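Local coordinates for protein tryptophan synthase alpha chain (Chlamydia trachomatis, PDB 6V82) that probably carries out the aldol cleavage of indoleglycerol phosphate to indole and glyceraldehyde 3-phosphate, the alpha-subunit half of the last step of tryptophan biosynthesis, at residues L150-G155 / G170-I175. Residues are numbered along the deposited sequence; the frame is centred on the assembly and turned at random.
Sequences LLISAG and GFLYYI
In the beta-alpha-beta unit that runs from strand 147-153 through helix 158-167 to strand 172-175, adjacent parallel strands are joined by a backbone ladder in which Ile152 uses both its N-H and its carbonyl. Ile152 N donates to Tyr173 O (3.0 Å), and Ile152 O accepts from Ile175 N (3.0 Å). Leu150 O extends the ladder by accepting from Tyr173 N at 3.0 Å. Where the strands begin to part, Leu150 N donates to a water that also lies within hydrogen-bonding distance of Phe171 O, bridging two backbone atoms too far apart for a direct bond.

Such alternation of strand and helix builds the TIM barrel, whose strands present one face to the helices and the other to the interior. On the helix side, the side chain of Ile152 crosses that of Tyr174 at about a right angle. With chi1 at 62°, Ile152 CG1 sits between the backbone N and the carbonyl carbon and meets Tyr174 CD2 at 3.5 Å, while Ile152 CD1 reaches Leu172 CD1 (3.6 Å); helix 187-198 packs over this cluster. On the barrel's inner side, Leu151 and Tyr173 run side by side, with Leu151 CG 3.7 Å from Tyr173 CB. Phe171 CE1 lies over the centre of the Tyr173 ring, 3.5 Å above its plane, and the Tyr173 hydroxyl hydrogen-bonds Glu44 OE2, a carboxylate predicted to be a catalytic proton acceptor.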
loop_
_atom_site.group_PDB
_atom_site.type_symbol
_atom_site.label_atom_id
_atom_site.label_comp_id
_atom_site.label_asym_id
_atom_site.label_seq_id
_atom_site.Cartn_x
_atom_site.Cartn_y
_atom_site.Cartn_z
ATOM N N LEU A 150 4.194 -49.612 -11.038
ATOM C CA LEU A 150 3.413 -48.493 -11.546
ATOM C C LEU A 150 2.065 -48.432 -10.839
ATOM O O LEU A 150 1.656 -49.379 -10.169
ATOM C CB LEU A 150 3.229 -48.619 -13.061
ATOM C CG LEU A 150 4.312 -48.002 -13.952
ATOM C CD1 LEU A 150 5.710 -48.393 -13.518
ATOM C CD2 LEU A 150 4.087 -48.398 -15.401
ATOM N N LEU A 151 1.387 -47.289 -10.979
ATOM C CA LEU A 151 0.105 -47.024 -10.330
ATOM C C LEU A 151 -0.950 -46.689 -11.380
ATOM O O LEU A 151 -0.715 -45.849 -12.254
ATOM C CB LEU A 151 0.208 -45.868 -9.329
ATOM C CG LEU A 151 0.906 -46.073 -7.978
ATOM C CD1 LEU A 151 2.404 -45.898 -8.074
ATOM C CD2 LEU A 151 0.329 -45.092 -6.971
ATOM N N ILE A 152 -2.112 -47.340 -11.296
ATOM C CA ILE A 152 -3.192 -47.076 -12.234
ATOM C C ILE A 152 -4.450 -46.717 -11.464
ATOM O O ILE A 152 -4.632 -47.082 -10.302
ATOM C CB ILE A 152 -3.473 -48.256 -13.186
ATOM C CG1 ILE A 152 -3.920 -49.482 -12.408
ATOM C CG2 ILE A 152 -2.242 -48.589 -14.004
ATOM C CD1 ILE A 152 -3.734 -50.758 -13.188
ATOM N N SER A 153 -5.314 -45.981 -12.143
ATOM C CA SER A 153 -6.583 -45.515 -11.621
ATOM C C SER A 153 -7.695 -46.010 -12.540
ATOM O O SER A 153 -7.440 -46.533 -13.632
ATOM C CB SER A 153 -6.590 -43.982 -11.517
ATOM O OG SER A 153 -7.658 -43.529 -10.702
ATOM N N ALA A 154 -8.945 -45.858 -12.090
ATOM C CA ALA A 154 -10.068 -46.226 -12.945
ATOM C C ALA A 154 -10.054 -45.421 -14.238
ATOM O O ALA A 154 -10.272 -45.965 -15.328
ATOM C CB ALA A 154 -11.385 -46.030 -12.202
ATOM N N GLY A 155 -9.776 -44.126 -14.140
ATOM C CA GLY A 155 -9.730 -43.273 -15.303
ATOM C C GLY A 155 -8.463 -43.352 -16.119
ATOM O O GLY A 155 -8.211 -42.450 -16.922
ATOM N N GLY A 170 6.259 -57.158 -11.846
ATOM C CA GLY A 170 6.012 -57.479 -10.452
ATOM C C GLY A 170 4.549 -57.439 -10.044
ATOM O O GLY A 170 3.894 -58.484 -9.953
ATOM N N PHE A 171 4.036 -56.238 -9.769
ATOM C CA PHE A 171 2.626 -56.045 -9.458
ATOM C C PHE A 171 2.289 -54.589 -9.734
ATOM O O PHE A 171 3.176 -53.742 -9.875
ATOM C CB PHE A 171 2.304 -56.417 -8.011
ATOM C CG PHE A 171 2.912 -55.484 -7.004
ATOM C CD1 PHE A 171 2.163 -54.464 -6.443
ATOM C CD2 PHE A 171 4.243 -55.617 -6.632
ATOM C CE1 PHE A 171 2.723 -53.593 -5.518
ATOM C CE2 PHE A 171 4.811 -54.750 -5.707
ATOM C CZ PHE A 171 4.045 -53.736 -5.150
ATOM N N LEU A 172 0.991 -54.311 -9.816
ATOM C CA LEU A 172 0.470 -52.974 -10.068
ATOM C C LEU A 172 -0.267 -52.474 -8.841
ATOM O O LEU A 172 -1.089 -53.195 -8.265
ATOM C CB LEU A 172 -0.484 -52.957 -11.255
ATOM C CG LEU A 172 0.145 -52.711 -12.613
ATOM C CD1 LEU A 172 -0.914 -52.914 -13.679
ATOM C CD2 LEU A 172 0.714 -51.307 -12.673
ATOM N N TYR A 173 0.023 -51.245 -8.451
ATOM C CA TYR A 173 -0.812 -50.570 -7.481
ATOM C C TYR A 173 -2.042 -50.002 -8.174
ATOM O O TYR A 173 -1.981 -49.538 -9.316
ATOM C CB TYR A 173 -0.047 -49.452 -6.798
ATOM C CG TYR A 173 0.845 -49.881 -5.667
ATOM C CD1 TYR A 173 0.332 -50.565 -4.580
ATOM C CD2 TYR A 173 2.193 -49.547 -5.660
ATOM C CE1 TYR A 173 1.141 -50.933 -3.530
ATOM C CE2 TYR A 173 3.009 -49.903 -4.614
ATOM C CZ TYR A 173 2.477 -50.598 -3.549
ATOM O OH TYR A 173 3.286 -50.966 -2.499
ATOM N N TYR A 174 -3.162 -50.037 -7.463
ATOM C CA TYR A 174 -4.439 -49.564 -7.971
ATOM C C TYR A 174 -5.033 -48.593 -6.965
ATOM O O TYR A 174 -5.074 -48.892 -5.768
ATOM C CB TYR A 174 -5.385 -50.739 -8.213
ATOM C CG TYR A 174 -6.609 -50.354 -8.973
ATOM C CD1 TYR A 174 -7.751 -49.935 -8.307
ATOM C CD2 TYR A 174 -6.627 -50.392 -10.360
ATOM C CE1 TYR A 174 -8.881 -49.570 -8.991
ATOM C CE2 TYR A 174 -7.762 -50.027 -11.065
ATOM C CZ TYR A 174 -8.891 -49.615 -10.369
ATOM O OH TYR A 174 -10.037 -49.241 -11.039
ATOM N N ILE A 175 -5.470 -47.429 -7.441
ATOM C CA ILE A 175 -6.102 -46.424 -6.584
ATOM C C ILE A 175 -7.568 -46.300 -6.971
ATOM O O ILE A 175 -7.897 -45.516 -7.872
ATOM C CB ILE A 175 -5.421 -45.053 -6.701
ATOM C CG1 ILE A 175 -3.919 -45.200 -6.916
ATOM C CG2 ILE A 175 -5.701 -44.231 -5.460
ATOM C CD1 ILE A 175 -3.243 -43.893 -7.233
HETATM O O HOH W 1 4.166 -52.156 -12.066
#